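Local atomic coordinates of mandelate racemase/muconate lactonizing protein (Paenibacillus sp., PDB entry 3V5C), a protein that probably dehydrates galacturonate as a magnesium-dependent lyase of the enolase superfamily, the deposited form being an engineered variant with bound magnesium. Residues T133-D138 / R165-K170; E343-S348 / I367-E372. The protein carries 1 engineered substitution. All blocks are in the same frame, centred on the assembly; numbering follows the deposited sequence. Where two conformers were deposited one is given.

Contact 1 (T133-D138 / R165-K170); sequences TSLYFD and RHFKIK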
loop_
_atom_site.group_PDB
_atom_site.type_symbol
_atom_site.label_atom_id
_atom_site.label_comp_id
_atom_site.label_asym_id
_atom_site.label_seq_id
_atom_site.Cartn_x
_atom_site.Cartn_y
_atom_site.Cartn_z
ATOM N N THR A 133 -0.208 1.424 -9.861
ATOM C CA THR A 133 -1.220 0.390 -9.634
ATOM C C THR A 133 -2.566 0.641 -10.344
ATOM O O THR A 133 -3.522 -0.112 -10.145
ATOM C CB THR A 133 -1.456 0.231 -8.104
ATOM O OG1 THR A 133 -2.052 -1.044 -7.828
ATOM C CG2 THR A 133 -2.352 1.347 -7.584
ATOM N N SER A 134 -2.619 1.656 -11.214
ATOM C CA SER A 134 -3.897 2.190 -11.699
ATOM C C SER A 134 -4.422 1.563 -12.992
ATOM O O SER A 134 -5.382 2.076 -13.565
ATOM C CB SER A 134 -3.792 3.717 -11.905
ATOM O OG SER A 134 -2.909 4.035 -12.975
ATOM N N LEU A 135 -3.798 0.490 -13.455
ATOM C CA LEU A 135 -4.173 -0.104 -14.744
ATOM C C LEU A 135 -5.302 -1.144 -14.595
ATOM O O LEU A 135 -5.067 -2.342 -14.661
ATOM C CB LEU A 135 -2.930 -0.671 -15.433
ATOM C CG LEU A 135 -1.833 0.355 -15.728
ATOM C CD1 LEU A 135 -0.565 -0.308 -16.305
ATOM C CD2 LEU A 135 -2.353 1.417 -16.674
ATOM N N TYR A 136 -6.517 -0.644 -14.358
ATOM C CA TYR A 136 -7.723 -1.442 -14.185
ATOM C C TYR A 136 -8.306 -1.898 -15.535
ATOM O O TYR A 136 -7.650 -1.741 -16.565
ATOM C CB TYR A 136 -8.745 -0.676 -13.311
ATOM C CG TYR A 136 -8.405 -0.823 -11.833
ATOM C CD1 TYR A 136 -7.191 -0.352 -11.335
ATOM C CD2 TYR A 136 -9.265 -1.480 -10.961
ATOM C CE1 TYR A 136 -6.842 -0.530 -10.002
ATOM C CE2 TYR A 136 -8.921 -1.657 -9.622
ATOM C CZ TYR A 136 -7.717 -1.176 -9.160
ATOM O OH TYR A 136 -7.385 -1.374 -7.836
ATOM N N PHE A 137 -9.499 -2.492 -15.525
ATOM C CA PHE A 137 -10.126 -2.989 -16.752
ATOM C C PHE A 137 -10.785 -1.831 -17.488
ATOM O O PHE A 137 -12.006 -1.817 -17.694
ATOM C CB PHE A 137 -11.211 -4.016 -16.442
ATOM C CG PHE A 137 -10.714 -5.326 -15.855
ATOM C CD1 PHE A 137 -9.350 -5.646 -15.769
ATOM C CD2 PHE A 137 -11.641 -6.270 -15.442
ATOM C CE1 PHE A 137 -8.940 -6.885 -15.221
ATOM C CE2 PHE A 137 -11.242 -7.495 -14.912
ATOM C CZ PHE A 137 -9.901 -7.807 -14.806
ATOM N N ASP A 138 -9.974 -0.866 -17.894
ATOM C CA ASP A 138 -10.493 0.392 -18.420
ATOM C C ASP A 138 -10.875 0.287 -19.892
ATOM O O ASP A 138 -11.281 1.280 -20.520
ATOM C CB ASP A 138 -9.440 1.464 -18.215
ATOM C CG ASP A 138 -9.098 1.643 -16.744
ATOM O OD1 ASP A 138 -10.048 1.839 -15.946
ATOM O OD2 ASP A 138 -7.901 1.591 -16.401
ATOM N N ARG A 165 7.791 3.969 -13.764
ATOM C CA ARG A 165 8.562 3.079 -14.633
ATOM C C ARG A 165 8.126 1.615 -14.517
ATOM O O ARG A 165 8.471 0.776 -15.358
ATOM C CB ARG A 165 10.063 3.203 -14.326
ATOM C CG ARG A 165 10.637 4.596 -14.625
ATOM C CD ARG A 165 10.619 4.890 -16.131
ATOM N NE ARG A 165 11.163 6.213 -16.465
ATOM C CZ ARG A 165 10.424 7.315 -16.601
ATOM N NH1 ARG A 165 9.103 7.278 -16.414
ATOM N NH2 ARG A 165 11.008 8.470 -16.925
ATOM N N HIS A 166 7.386 1.321 -13.452
ATOM C CA HIS A 166 6.947 -0.040 -13.145
ATOM C C HIS A 166 5.448 -0.052 -13.027
ATOM O O HIS A 166 4.859 0.912 -12.518
ATOM C CB HIS A 166 7.585 -0.469 -11.828
ATOM C CG HIS A 166 9.043 -0.161 -11.772
ATOM N ND1 HIS A 166 9.945 -0.712 -12.656
ATOM C CD2 HIS A 166 9.757 0.667 -10.972
ATOM C CE1 HIS A 166 11.153 -0.248 -12.398
ATOM N NE2 HIS A 166 11.070 0.581 -11.373
ATOM N N PHE A 167 4.832 -1.151 -13.459
ATOM C CA PHE A 167 3.386 -1.155 -13.646
ATOM C C PHE A 167 2.737 -2.450 -13.198
ATOM O O PHE A 167 3.219 -3.526 -13.525
ATOM C CB PHE A 167 3.055 -0.901 -15.123
ATOM C CG PHE A 167 3.589 0.406 -15.641
ATOM C CD1 PHE A 167 4.862 0.478 -16.198
ATOM C CD2 PHE A 167 2.827 1.566 -15.543
ATOM C CE1 PHE A 167 5.377 1.716 -16.669
ATOM C CE2 PHE A 167 3.326 2.797 -16.007
ATOM C CZ PHE A 167 4.600 2.865 -16.566
ATOM N N LYS A 168 1.624 -2.326 -12.478
ATOM C CA LYS A 168 0.836 -3.497 -12.114
ATOM C C LYS A 168 -0.439 -3.480 -12.922
ATOM O O LYS A 168 -1.226 -2.538 -12.864
ATOM C CB LYS A 168 0.516 -3.555 -10.617
ATOM C CG LYS A 168 -0.133 -4.896 -10.241
ATOM C CD LYS A 168 -0.100 -5.148 -8.736
ATOM C CE LYS A 168 -1.210 -4.378 -8.018
ATOM N NZ LYS A 168 -1.155 -4.682 -6.518
ATOM N N ILE A 169 -0.634 -4.553 -13.670
ATOM C CA ILE A 169 -1.719 -4.654 -14.617
ATOM C C ILE A 169 -2.790 -5.589 -14.079
ATOM O O ILE A 169 -2.497 -6.715 -13.707
ATOM C CB ILE A 169 -1.189 -5.208 -15.946
ATOM C CG1 ILE A 169 -0.059 -4.314 -16.471
ATOM C CG2 ILE A 169 -2.344 -5.316 -16.951
ATOM C CD1 ILE A 169 0.868 -5.015 -17.450
ATOM N N LYS A 170 -4.026 -5.107 -13.987
ATOM C CA LYS A 170 -5.116 -5.980 -13.606
ATOM C C LYS A 170 -5.378 -6.982 -14.718
ATOM O O LYS A 170 -5.444 -6.606 -15.893
ATOM C CB LYS A 170 -6.379 -5.183 -13.286
ATOM C CG LYS A 170 -6.261 -4.299 -12.041
ATOM C CD LYS A 170 -6.301 -5.171 -10.791
ATOM C CE LYS A 170 -6.273 -4.338 -9.524
ATOM N NZ LYS A 170 -4.880 -4.115 -9.093
HETATM O O HOH W 1 -4.758 -1.834 -7.460
HETATM O O HOH W 2 -3.129 -2.841 -10.694
HETATM O O HOH W 3 -5.503 -4.018 -17.061
#

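Contact 2 (E343-S348 / I367-E372); sequences EGMDVS and IVFDDE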
loop_
_atom_site.group_PDB
_atom_site.type_symbol
_atom_site.label_atom_id
_atom_site.label_comp_id
_atom_site.label_asym_id
_atom_site.label_seq_id
_atom_site.Cartn_x
_atom_site.Cartn_y
_atom_site.Cartn_z
ATOM N N GLU A 343 -8.425 16.679 -0.759
ATOM C CA GLU A 343 -8.572 18.063 -0.315
ATOM C C GLU A 343 -8.135 18.215 1.137
ATOM O O GLU A 343 -8.564 17.458 1.996
ATOM C CB GLU A 343 -10.015 18.539 -0.507
ATOM C CG GLU A 343 -10.405 18.664 -1.972
ATOM C CD GLU A 343 -9.443 19.546 -2.740
ATOM O OE1 GLU A 343 -9.351 20.746 -2.401
ATOM O OE2 GLU A 343 -8.764 19.039 -3.659
ATOM N N GLY A 344 -7.260 19.182 1.401
ATOM C CA GLY A 344 -6.763 19.396 2.753
ATOM C C GLY A 344 -5.545 18.569 3.141
ATOM O O GLY A 344 -5.071 18.657 4.270
ATOM N N MET A 345 -5.061 17.740 2.230
ATOM C CA MET A 345 -3.937 16.862 2.535
ATOM C C MET A 345 -2.789 17.126 1.564
ATOM O O MET A 345 -2.722 16.538 0.479
ATOM C CB MET A 345 -4.385 15.393 2.501
ATOM C CG MET A 345 -3.304 14.394 2.984
ATOM S SD MET A 345 -3.938 12.699 3.093
ATOM C CE MET A 345 -3.359 12.012 1.552
ATOM N N ASP A 346 -1.896 18.038 1.943
ATOM C CA ASP A 346 -0.811 18.477 1.060
ATOM C C ASP A 346 0.355 17.494 1.089
ATOM O O ASP A 346 1.091 17.409 2.075
ATOM C CB ASP A 346 -0.355 19.875 1.502
ATOM C CG ASP A 346 0.760 20.452 0.646
ATOM O OD1 ASP A 346 1.311 19.757 -0.223
ATOM O OD2 ASP A 346 1.109 21.635 0.880
ATOM N N VAL A 347 0.508 16.760 -0.010
ATOM C CA VAL A 347 1.558 15.760 -0.147
ATOM C C VAL A 347 2.665 16.228 -1.089
ATOM O O VAL A 347 3.480 15.435 -1.545
ATOM C CB VAL A 347 0.978 14.417 -0.638
ATOM C CG1 VAL A 347 -0.056 13.898 0.346
ATOM C CG2 VAL A 347 0.355 14.583 -2.030
ATOM N N SER A 348 2.724 17.536 -1.342
ATOM C CA SER A 348 3.664 18.081 -2.327
ATOM C C SER A 348 5.141 17.920 -1.940
ATOM O O SER A 348 6.040 18.096 -2.776
ATOM C CB SER A 348 3.347 19.550 -2.595
ATOM O OG SER A 348 3.638 20.338 -1.464
ATOM N N ILE A 367 3.442 15.162 5.600
ATOM C CA ILE A 367 2.192 15.602 4.993
ATOM C C ILE A 367 1.642 16.791 5.776
ATOM O O ILE A 367 1.550 16.742 6.999
ATOM C CB ILE A 367 1.156 14.472 5.025
ATOM C CG1 ILE A 367 1.676 13.275 4.238
ATOM C CG2 ILE A 367 -0.198 14.965 4.520
ATOM C CD1 ILE A 367 0.788 12.029 4.346
ATOM N N VAL A 368 1.294 17.876 5.079
ATOM C CA VAL A 368 0.792 19.047 5.775
ATOM C C VAL A 368 -0.723 19.135 5.612
ATOM O O VAL A 368 -1.233 19.319 4.504
ATOM C CB VAL A 368 1.474 20.351 5.268
ATOM C CG1 VAL A 368 0.927 21.568 6.028
ATOM C CG2 VAL A 368 2.969 20.224 5.432
ATOM N N PHE A 369 -1.442 18.966 6.717
ATOM C CA PHE A 369 -2.897 19.064 6.685
ATOM C C PHE A 369 -3.375 20.495 6.863
ATOM O O PHE A 369 -2.739 21.302 7.546
ATOM C CB PHE A 369 -3.538 18.128 7.720
ATOM C CG PHE A 369 -3.392 16.675 7.372
ATOM C CD1 PHE A 369 -4.422 15.980 6.757
ATOM C CD2 PHE A 369 -2.205 16.007 7.635
ATOM C CE1 PHE A 369 -4.277 14.631 6.408
ATOM C CE2 PHE A 369 -2.054 14.646 7.300
ATOM C CZ PHE A 369 -3.091 13.970 6.673
ATOM N N ASP A 370 -4.485 20.800 6.205
ATOM C CA ASP A 370 -5.129 22.103 6.299
ATOM C C ASP A 370 -5.909 22.099 7.597
ATOM O O ASP A 370 -6.981 21.517 7.681
ATOM C CB ASP A 370 -6.051 22.303 5.092
ATOM C CG ASP A 370 -6.734 23.659 5.087
ATOM O OD1 ASP A 370 -6.906 24.238 6.178
ATOM O OD2 ASP A 370 -7.094 24.133 3.984
ATOM N N ASP A 371 -5.364 22.734 8.636
ATOM C CA ASP A 371 -6.002 22.687 9.940
ATOM C C ASP A 371 -7.452 23.180 9.895
ATOM O O ASP A 371 -8.343 22.570 10.498
ATOM C CB ASP A 371 -5.263 23.542 10.980
ATOM C CG ASP A 371 -3.872 23.023 11.338
ATOM O OD1 ASP A 371 -3.622 21.797 11.357
ATOM O OD2 ASP A 371 -3.013 23.879 11.641
ATOM N N GLU A 372 -7.689 24.273 9.181
ATOM C CA GLU A 372 -9.012 24.907 9.203
ATOM C C GLU A 372 -10.045 24.056 8.476
ATOM O O GLU A 372 -11.203 23.984 8.869
ATOM C CB GLU A 372 -8.971 26.304 8.578
ATOM C CG GLU A 372 -8.286 27.335 9.430
ATOM C CD GLU A 372 -6.799 27.100 9.551
ATOM O OE1 GLU A 372 -6.179 26.642 8.560
ATOM O OE2 GLU A 372 -6.260 27.366 10.645
#

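Contact 1 (T133-D138 / R165-K170)
The backbone bond from Lys-170 N to Leu-135 O (3.0 Å, 165° at the hydrogen) is the one direct hydrogen bond between 133-138 and 165-170. Waters bridge the two segments. One accepts from Lys-170 NZ (2.8 Å), donates to Thr-133 OG1 and also bonds Tyr-136 OH; a second accepts from Lys-170 NZ and donates to the carbonyl oxygens of Thr-133 and Lys-168. The same ammonium also makes a salt bridge to Asp-207. The Lys-170 chain, bent at chi2 (-74°) and chi4 (-90°), runs alongside Tyr-136 and lays CE over one ring face, 3.9 Å from the centroid, a CH-pi contact. Phe-137 crosses the same lysine at about a right angle, its CE1 3.6 Å from Lys-170 CB. On the apolar side, Leu-135 CD1 rests 3.9 Å from Phe-167 CB and 4.0 Å from Ile-169 CG1. Lys-168 lies beside Thr-133, CE against OG1 (3.4 Å), while its NZ is held by Tyr-131, Glu-233 and Glu-336; Thr-133 OG1 is also hydrogen-bonded to Glu-336. Strand 126-135, helix 145-161 and strand 167-170 form a beta-alpha-beta unit of the TIM-type barrel found in the enolase superfamily.

Contact 2 (E343-S348 / I367-E372)
Met-345 and Phe-369 are neighbours on one face of a short two-stranded antiparallel ribbon, 345-346 with 368-369, in which they form the non-hydrogen-bonded pair. Their side chains lie side by side and point the same way. With CG anti to the backbone N (chi1 -173°), the methionine extends along the ring: its CG sits 3.6 Å from Phe-369 CE1, and its SD approaches obliquely, 4.8 Å from the ring centroid, a Met-aromatic contact. Ile-367 crosses the methionine at a slant and presses CG2 to within 3.5 Å of Met-345 CG. Tyr-58 stacks on the Phe-369 ring, and Tyr-317 of helix 317-325 touches both Ile-367 and Phe-369. Trimming Phe-369 to an alanine would remove the ring, and would probably leave the Met-345 thioether without its aromatic neighbour and Tyr-58 without its stacking partner. Asp-346 and Val-368 form the hydrogen-bonded pair, joined by Asp-346 N to Val-368 O and Val-368 N to Asp-346 O. Beyond them Asp-370 N reaches Gly-344 O at 2.9 Å, and the Asp-370 carboxylate N-caps helix 371-380 through the backbone N of Leu-373. Asp-346 also makes an Asx turn: its OD1 accepts Ser-348 N at 2.9 Å, nearly end-on, and Ser-348 OG at 2.7 Å on the syn lone pair.

Overall arrangement
The two contacts follow one another along the chain; their centres are 27 Å apart, and their nearest atoms, about 14 Å apart, do not touch. Contact 1 is wholly buried and belongs to the barrel, where the side chain of Lys-168 lies about 11 Å from a bound magnesium ion; Glu-238 and Asp-261 belong to a magnesium site in this structure. The centre of contact 2 lies about 20 Å from the centre of the chain, that of contact 1 about 14 Å, and contact 2 is only partly buried. Strand 126-135 of contact 1 pairs with strands 335-337 and 356-359, which flank the first segment of contact 2 in sequence. Through Tyr-58 and Thr-23, contact 2 also meets the separate antiparallel sheet.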